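Local atomic coordinates of UTP-glucose-1-phosphate uridylyltransferase 2 (Trypanosoma brucei, PDB entry 3GUE), a protein that probably catalyses the transfer of a uridylyl group from UTP to glucose 1-phosphate, giving UDP-glucose and diphosphate. Residues L324-M329 against L348-G353; L160-V165 against H191-T196; R385-Q390 against S433-T438. One frame throughout, in Å; residues are numbered along the deposited sequence.

Contact 1 (L324-M329 against L348-G353); sequences LRLPVM and LEVAMG
Val350 lays its CG1 methyl over the CB of Leu326, 3.6 Å away. The two side chains cross at about a right angle. The same Val350 CG1 lies 3.4 Å from the carbonyl O of Pro327. A chi1 of -77° puts this methyl anti to its own carbonyl carbon, and the other branch, CG2, turns to Leu326 CD1. Further along, the backbones pair. Met329 N donates to Glu349 O at 2.8 Å. The return bond, from Glu349 N to Met329 O, is 3.1 Å. Next to this pair a water continues the link. It donates to Pro327 O at 2.6 Å and accepts from Ala351 N at 2.9 Å. Met329 and Glu349 share one face of the sheet. The Met329 chain bends at chi3 (-72°), and its CE comes to 4.2 Å from Ala351 CB. Val328 CG2 meets Leu348 CB at 4.0 Å. Helix 26-40 packs on Val328, Leu348 and Val350, through Gln35, Phe32 and Val39. Leu348 and Val350 also line the pocket that holds a dithiol molecule, probably from the crystallisation liquor. Met329 and Glu349 form an antiparallel hydrogen-bonded pair at the open end of a beta hairpin, strands 329-334 and 344-349, on one edge of a four-stranded antiparallel sheet.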
# COMPACT_ATOMS: atom_id res chain seq x y z
N LEU A 324 2.41 14.36 14.88
CA LEU A 324 2.65 14.80 13.50
C LEU A 324 1.36 15.34 12.86
O LEU A 324 0.29 14.77 13.05
CB LEU A 324 3.19 13.67 12.61
CG LEU A 324 4.57 13.10 12.94
CD1 LEU A 324 4.94 11.99 11.97
CD2 LEU A 324 5.66 14.19 12.98
N ARG A 325 1.50 16.43 12.10
CA ARG A 325 0.36 17.07 11.44
C ARG A 325 0.09 16.43 10.08
O ARG A 325 0.01 17.15 9.08
CB ARG A 325 0.64 18.58 11.22
CG ARG A 325 1.10 19.35 12.43
CD ARG A 325 1.36 20.84 12.12
NE ARG A 325 2.76 21.14 11.83
CZ ARG A 325 3.31 21.14 10.61
NH1 ARG A 325 2.58 20.86 9.54
NH2 ARG A 325 4.59 21.43 10.46
N LEU A 326 -0.02 15.10 10.02
CA LEU A 326 -0.38 14.44 8.76
C LEU A 326 -1.82 14.80 8.38
O LEU A 326 -2.68 14.87 9.25
CB LEU A 326 -0.21 12.92 8.88
CG LEU A 326 1.20 12.31 8.95
CD1 LEU A 326 1.10 10.83 9.23
CD2 LEU A 326 1.97 12.52 7.67
N PRO A 327 -2.08 15.02 7.09
CA PRO A 327 -3.47 15.34 6.69
C PRO A 327 -4.43 14.17 6.84
O PRO A 327 -4.14 13.03 6.39
CB PRO A 327 -3.33 15.76 5.22
CG PRO A 327 -2.07 15.18 4.76
CD PRO A 327 -1.16 14.99 5.94
N VAL A 328 -5.57 14.43 7.48
CA VAL A 328 -6.53 13.38 7.75
C VAL A 328 -7.34 13.16 6.48
O VAL A 328 -7.71 14.12 5.81
CB VAL A 328 -7.46 13.69 8.95
CG1 VAL A 328 -8.31 14.98 8.70
CG2 VAL A 328 -8.35 12.49 9.24
N MET A 329 -7.58 11.89 6.15
CA MET A 329 -8.38 11.54 5.00
C MET A 329 -9.67 10.96 5.57
O MET A 329 -9.64 10.13 6.47
CB MET A 329 -7.66 10.49 4.13
CG MET A 329 -6.18 10.82 3.83
SD MET A 329 -5.46 9.78 2.54
CE MET A 329 -5.30 8.19 3.37
N LEU A 348 -11.30 7.59 9.46
CA LEU A 348 -10.29 8.63 9.53
C LEU A 348 -8.92 7.92 9.46
O LEU A 348 -8.66 7.00 10.22
CB LEU A 348 -10.43 9.43 10.82
CG LEU A 348 -11.76 10.09 11.16
CD1 LEU A 348 -11.58 11.04 12.33
CD2 LEU A 348 -12.38 10.82 9.99
N GLU A 349 -8.09 8.34 8.50
CA GLU A 349 -6.86 7.63 8.16
C GLU A 349 -5.81 8.62 7.70
O GLU A 349 -6.17 9.65 7.10
CB GLU A 349 -7.10 6.66 7.00
CG GLU A 349 -7.90 5.41 7.33
CD GLU A 349 -8.96 5.15 6.29
OE1 GLU A 349 -9.30 6.12 5.58
OE2 GLU A 349 -9.45 4.01 6.17
N VAL A 350 -4.54 8.30 7.95
CA VAL A 350 -3.40 9.02 7.37
C VAL A 350 -2.47 8.12 6.54
O VAL A 350 -2.45 6.89 6.73
CB VAL A 350 -2.54 9.70 8.45
CG1 VAL A 350 -3.21 10.95 8.95
CG2 VAL A 350 -2.27 8.72 9.61
N ALA A 351 -1.71 8.73 5.62
CA ALA A 351 -0.78 8.01 4.72
C ALA A 351 0.68 8.37 5.08
O ALA A 351 1.02 9.55 5.27
CB ALA A 351 -1.07 8.34 3.30
N MET A 352 1.54 7.36 5.15
CA MET A 352 2.92 7.61 5.59
C MET A 352 3.65 8.54 4.60
O MET A 352 4.60 9.23 4.97
CB MET A 352 3.66 6.31 5.86
CG MET A 352 3.88 5.45 4.64
SD MET A 352 5.19 4.27 4.93
CE MET A 352 5.61 3.88 3.24
N GLY A 353 3.17 8.59 3.36
CA GLY A 353 3.84 9.38 2.32
C GLY A 353 3.65 10.86 2.56
O GLY A 353 4.42 11.67 2.08
O HOH W 1 -2.23 11.62 5.34

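Contact 2 (L160-V165 against H191-T196); sequences LMQNRV and HGDVYT. With UPG (uridine-5'-diphosphate-glucose), chain C.
The Gln162 amide and the Asp193 carboxylate meet with their planes 27° apart. At the amide edge, Gln162 NE2 donates to Asp193 OD2 at 3.1 Å, on the anti side of the carboxylate. On its other side, toward the base, Gln162 OE1 accepts from N3 of the uracil of UDP-glucose, at 2.7 Å. A weak bond of 3.4 Å from Gln162 NE2 to uracil O4 runs beside it. The amide therefore reads the base with both of its heteroatoms, and the bond to Asp193 would hold it in the rotation that presents OE1 to N3. Asp193 is a second-shell residue here. Its OD2 takes another donor, Asn163 N, at 3.0 Å and nearly in line with the C-O bond. Asp193 CG stands anti to its backbone N (chi1 -163°), which turns the carboxylate toward these donors. Further along the ligand, the His191 ring meets the diphosphate at its edge. His191 NE2 donates to O1B at 2.6 Å in a nearly straight bond of 165°, with PB in the ring plane. His191 ND1 is hydrogen-bonded to the backbone N of Met352. Val194 CG1 lies over the centre of one face of the Tyr195 ring. Leu160 CD2 touches Val194 CG2 at 4.3 Å. Leu160 lies in strand 159-161, an edge strand of the seven-stranded mixed sheet, and packs on helix 194-201. Val194 and Leu160 both reach Leu80 of strand 77-83, while helix 26-40 touches Asn163 and Thr196.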
# COMPACT_ATOMS: atom_id res chain seq x y z
N LEU A 160 5.36 -5.02 14.89
CA LEU A 160 5.06 -3.65 15.30
C LEU A 160 3.55 -3.54 15.23
O LEU A 160 2.97 -3.47 14.14
CB LEU A 160 5.75 -2.62 14.38
CG LEU A 160 5.67 -1.14 14.78
CD1 LEU A 160 6.62 -0.76 15.93
CD2 LEU A 160 5.93 -0.28 13.60
N MET A 161 2.90 -3.55 16.38
CA MET A 161 1.45 -3.49 16.43
C MET A 161 1.00 -2.04 16.34
O MET A 161 1.37 -1.21 17.16
CB MET A 161 0.88 -4.16 17.70
CG MET A 161 -0.67 -4.25 17.68
SD MET A 161 -1.28 -5.54 16.57
CE MET A 161 -0.77 -7.00 17.42
N GLN A 162 0.22 -1.74 15.32
CA GLN A 162 -0.29 -0.41 15.16
C GLN A 162 -1.56 -0.24 16.01
O GLN A 162 -1.99 -1.16 16.72
CB GLN A 162 -0.50 -0.06 13.68
CG GLN A 162 -1.68 -0.76 12.98
CD GLN A 162 -1.88 -0.20 11.58
OE1 GLN A 162 -1.76 -0.93 10.59
NE2 GLN A 162 -2.11 1.09 11.48
N ASN A 163 -2.12 0.95 15.95
CA ASN A 163 -3.32 1.29 16.67
C ASN A 163 -4.56 0.89 15.88
O ASN A 163 -4.48 0.39 14.75
CB ASN A 163 -3.33 2.80 16.91
CG ASN A 163 -2.07 3.28 17.63
OD1 ASN A 163 -1.39 4.20 17.18
ND2 ASN A 163 -1.77 2.65 18.76
N ARG A 164 -5.70 1.03 16.55
CA ARG A 164 -7.03 0.96 15.92
C ARG A 164 -7.91 2.09 16.41
O ARG A 164 -7.75 2.60 17.54
CB ARG A 164 -7.72 -0.38 16.13
CG ARG A 164 -7.79 -0.89 17.56
CD ARG A 164 -8.64 -2.16 17.57
NE ARG A 164 -9.15 -2.49 18.90
CZ ARG A 164 -10.00 -3.49 19.13
NH1 ARG A 164 -10.43 -4.25 18.13
NH2 ARG A 164 -10.43 -3.73 20.37
N VAL A 165 -8.85 2.47 15.54
CA VAL A 165 -9.71 3.61 15.76
C VAL A 165 -11.15 3.19 15.42
O VAL A 165 -11.38 2.35 14.55
CB VAL A 165 -9.22 4.91 14.97
CG1 VAL A 165 -7.74 5.20 15.21
CG2 VAL A 165 -9.46 4.83 13.49
N HIS A 191 -1.51 3.46 7.18
CA HIS A 191 -0.06 3.31 7.33
C HIS A 191 0.67 4.60 7.79
O HIS A 191 1.78 4.53 8.31
CB HIS A 191 0.57 2.63 6.07
CG HIS A 191 0.09 3.20 4.76
ND1 HIS A 191 0.39 4.47 4.34
CD2 HIS A 191 -0.74 2.68 3.82
CE1 HIS A 191 -0.20 4.71 3.18
NE2 HIS A 191 -0.91 3.65 2.85
N GLY A 192 0.05 5.77 7.66
CA GLY A 192 0.58 6.99 8.27
C GLY A 192 0.80 6.84 9.77
O GLY A 192 1.59 7.59 10.35
N ASP A 193 0.11 5.84 10.35
CA ASP A 193 0.12 5.49 11.78
C ASP A 193 1.52 5.04 12.22
O ASP A 193 1.86 5.12 13.39
CB ASP A 193 -0.90 4.36 12.03
CG ASP A 193 -1.29 4.17 13.50
OD1 ASP A 193 -1.35 5.14 14.28
OD2 ASP A 193 -1.62 3.02 13.87
N VAL A 194 2.33 4.58 11.27
CA VAL A 194 3.67 4.08 11.57
C VAL A 194 4.57 4.96 12.46
O VAL A 194 5.29 4.46 13.32
CB VAL A 194 4.43 3.67 10.27
CG1 VAL A 194 4.75 4.92 9.39
CG2 VAL A 194 5.68 2.88 10.63
N TYR A 195 4.50 6.28 12.27
CA TYR A 195 5.43 7.18 12.94
C TYR A 195 5.13 7.24 14.45
O TYR A 195 6.03 7.02 15.28
CB TYR A 195 5.44 8.57 12.29
CG TYR A 195 5.71 8.57 10.78
CD1 TYR A 195 6.96 8.18 10.25
CD2 TYR A 195 4.72 8.97 9.89
CE1 TYR A 195 7.20 8.18 8.86
CE2 TYR A 195 4.95 8.99 8.51
CZ TYR A 195 6.19 8.58 8.00
OH TYR A 195 6.41 8.61 6.62
N THR A 196 3.87 7.49 14.78
CA THR A 196 3.39 7.47 16.19
C THR A 196 3.52 6.10 16.86
O THR A 196 3.92 6.01 18.03
CB THR A 196 1.95 8.02 16.32
OG1 THR A 196 1.57 8.12 17.71
CG2 THR A 196 0.95 7.15 15.60
N1 UPG C . -1.65 -0.76 5.75
C2 UPG C . -1.26 -0.78 7.10
N3 UPG C . -2.05 -0.09 8.00
C4 UPG C . -3.18 0.61 7.63
C5 UPG C . -3.56 0.65 6.28
C6 UPG C . -2.80 -0.02 5.33
O2 UPG C . -0.28 -1.40 7.55
O4 UPG C . -3.82 1.18 8.52
C1C UPG C . -0.82 -1.49 4.73
C2C UPG C . -1.49 -2.41 3.71
O2C UPG C . -1.75 -3.70 4.28
C3C UPG C . -0.38 -2.49 2.67
C4C UPG C . 0.17 -1.07 2.66
O4C UPG C . -0.20 -0.47 3.93
O3C UPG C . 0.65 -3.36 3.15
C5C UPG C . -0.47 -0.21 1.53
O5C UPG C . -1.84 0.05 1.71
PA UPG C . -2.87 0.01 0.48
O1A UPG C . -2.56 -1.26 -0.24
O2A UPG C . -4.25 0.28 0.90
O3A UPG C . -2.32 1.25 -0.46
PB UPG C . -2.77 2.81 -0.40
O1B UPG C . -2.63 3.27 0.99
O2B UPG C . -4.05 3.03 -1.13
O3B UPG C . -1.64 3.42 -1.37
C1' UPG C . -0.23 3.37 -0.94
C2' UPG C . 0.31 4.79 -0.86
C3' UPG C . 0.13 5.43 -2.23
C4' UPG C . 0.92 4.62 -3.27
C5' UPG C . 0.46 3.14 -3.27
C6' UPG C . 1.43 2.28 -4.03
O2' UPG C . -0.40 5.56 0.13
O3' UPG C . 0.53 6.79 -2.16
O4' UPG C . 0.76 5.17 -4.56
O5' UPG C . 0.44 2.56 -1.93
O6' UPG C . 0.80 1.03 -4.34

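Contact 3 (R385-Q390 against S433-T438); sequences RSDAYQ and SLRQCT
Ser386 packs against Leu434 just past the end of helix 378-385, where it opens a type I beta turn that runs to Tyr389. An ST turn lies within it, since Ser386 OG accepts from Ala388 N at 3.2 Å. The same hydroxyl is bonded to Ala383 O of the helix. Across the contact Ser386 OG comes within 3.6 Å of Leu434 CB. Asp387 follows and carries the polar grip. Its CG sits between the backbone N and the carbonyl carbon (chi1 66°), and the carboxylate swings to the second turn, Leu434 to Cys437, also type I. Asp387 OD1 accepts from Leu434 N at 2.8 Å and from Arg435 N at 2.9 Å. Both use the syn side but come from opposite faces of the carboxylate plane. Ser433 OG donates to Asp387 OD2 at 2.5 Å, a short bond. A long salt bridge of 3.5 Å joins Asp387 OD2 to Arg435 NE, with the carboxylate and guanidinium planes 57° apart. Arg435 NH1 has a further partner in Glu402. Three hydrogen bonds and one salt bridge thus bind one carboxylate, which would probably stabilise its negative charge. The second turn leads into strand 437-443 of a parallel sheet, consistent with the C-terminal beta-helix of this enzyme family. The backbones come closest at Ala388 and Arg435, whose CA atoms are 4.0 Å apart, beside the contact of Ala388 CB with Leu434 CB. Tyr389 turns away and packs on helix 378-385. Its backbone N donates to Ser386 O at 3.1 Å and closes the first turn.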
# COMPACT_ATOMS: atom_id res chain seq x y z
N ARG A 385 -0.04 -12.78 -10.69
CA ARG A 385 -0.14 -14.24 -10.72
C ARG A 385 0.23 -14.75 -12.10
O ARG A 385 0.74 -15.86 -12.24
CB ARG A 385 -1.54 -14.70 -10.32
CG ARG A 385 -1.78 -14.70 -8.82
CD ARG A 385 -3.14 -15.26 -8.45
NE ARG A 385 -3.27 -15.33 -7.00
CZ ARG A 385 -4.35 -15.74 -6.35
NH1 ARG A 385 -5.44 -16.12 -7.02
NH2 ARG A 385 -4.34 -15.77 -5.02
N SER A 386 0.02 -13.91 -13.13
CA SER A 386 0.36 -14.27 -14.50
C SER A 386 1.86 -14.13 -14.83
O SER A 386 2.62 -13.47 -14.11
CB SER A 386 -0.42 -13.40 -15.47
OG SER A 386 0.27 -12.18 -15.62
N ASP A 387 2.24 -14.70 -15.98
CA ASP A 387 3.62 -14.71 -16.50
C ASP A 387 4.11 -13.28 -16.92
O ASP A 387 5.23 -13.10 -17.40
CB ASP A 387 3.75 -15.73 -17.66
CG ASP A 387 2.94 -15.36 -18.92
OD1 ASP A 387 2.29 -14.33 -18.90
OD2 ASP A 387 2.98 -16.08 -19.96
N ALA A 388 3.25 -12.28 -16.74
CA ALA A 388 3.67 -10.89 -16.90
C ALA A 388 4.71 -10.51 -15.85
O ALA A 388 5.52 -9.61 -16.08
CB ALA A 388 2.46 -9.94 -16.79
N TYR A 389 4.66 -11.19 -14.70
CA TYR A 389 5.59 -10.94 -13.60
C TYR A 389 6.43 -12.16 -13.35
O TYR A 389 5.96 -13.26 -13.52
CB TYR A 389 4.85 -10.49 -12.33
CG TYR A 389 4.43 -9.03 -12.41
CD1 TYR A 389 5.25 -8.02 -11.88
CD2 TYR A 389 3.23 -8.65 -13.02
CE1 TYR A 389 4.88 -6.67 -11.97
CE2 TYR A 389 2.86 -7.31 -13.11
CZ TYR A 389 3.67 -6.33 -12.59
OH TYR A 389 3.28 -4.98 -12.67
N GLN A 390 7.69 -11.95 -12.98
CA GLN A 390 8.65 -13.03 -12.91
C GLN A 390 9.39 -12.94 -11.61
O GLN A 390 9.61 -11.86 -11.10
CB GLN A 390 9.69 -12.91 -14.06
CG GLN A 390 9.09 -12.81 -15.46
CD GLN A 390 10.12 -12.73 -16.57
OE1 GLN A 390 11.31 -12.50 -16.33
NE2 GLN A 390 9.67 -12.93 -17.80
N SER A 433 -1.91 -16.38 -19.87
CA SER A 433 -0.61 -15.77 -20.16
C SER A 433 -0.94 -14.30 -20.48
O SER A 433 -1.85 -14.02 -21.25
CB SER A 433 0.05 -16.48 -21.35
OG SER A 433 1.28 -15.91 -21.79
N LEU A 434 -0.22 -13.38 -19.85
CA LEU A 434 -0.39 -11.93 -20.05
C LEU A 434 0.91 -11.18 -20.34
O LEU A 434 0.93 -9.96 -20.41
CB LEU A 434 -1.10 -11.28 -18.84
CG LEU A 434 -2.55 -11.75 -18.57
CD1 LEU A 434 -3.00 -11.26 -17.24
CD2 LEU A 434 -3.53 -11.26 -19.65
N ARG A 435 2.01 -11.91 -20.51
CA ARG A 435 3.29 -11.27 -20.82
C ARG A 435 3.29 -10.49 -22.15
O ARG A 435 4.00 -9.50 -22.27
CB ARG A 435 4.46 -12.29 -20.76
CG ARG A 435 4.29 -13.50 -21.66
CD ARG A 435 5.49 -14.46 -21.60
NE ARG A 435 5.26 -15.54 -22.55
CZ ARG A 435 5.43 -15.44 -23.87
NH1 ARG A 435 5.86 -14.29 -24.42
NH2 ARG A 435 5.16 -16.48 -24.66
N GLN A 436 2.47 -10.89 -23.12
CA GLN A 436 2.36 -10.16 -24.38
C GLN A 436 1.14 -9.22 -24.41
O GLN A 436 0.79 -8.70 -25.47
CB GLN A 436 2.26 -11.13 -25.57
CG GLN A 436 3.20 -12.33 -25.51
CD GLN A 436 3.08 -13.22 -26.73
OE1 GLN A 436 2.41 -14.26 -26.70
NE2 GLN A 436 3.71 -12.81 -27.81
N CYS A 437 0.49 -9.03 -23.26
CA CYS A 437 -0.75 -8.27 -23.21
C CYS A 437 -0.49 -6.80 -22.89
O CYS A 437 0.16 -6.46 -21.90
CB CYS A 437 -1.69 -8.89 -22.18
SG CYS A 437 -3.14 -7.92 -21.91
N THR A 438 -0.97 -5.90 -23.75
CA THR A 438 -0.87 -4.46 -23.44
C THR A 438 -2.12 -4.00 -22.67
O THR A 438 -2.09 -3.03 -21.92
CB THR A 438 -0.59 -3.54 -24.68
OG1 THR A 438 -1.71 -3.55 -25.56
CG2 THR A 438 0.64 -3.96 -25.46

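From the N terminus, contact 2 closes first. It brings 191-196 back to 160-165 around a 25-residue loop. Contact 1 closes next, over the 18 residues between 329 and 348, and contact 3 last, over 42. The three follow in series; none nests or crosses. Contacts 1 and 2 still meet in space, with centres about 11 Å apart. Val350 O lies 2.9 Å from Gly192 N, and Met352 O lies 2.5 Å from Tyr195 OH, both probable hydrogen bonds. Together they tie the antiparallel sheet to the mixed sheet beside UDP-glucose. Contact 3 lies about 35 Å from both, centre to centre, and joins helix 378-385 to the C-terminal parallel sheet.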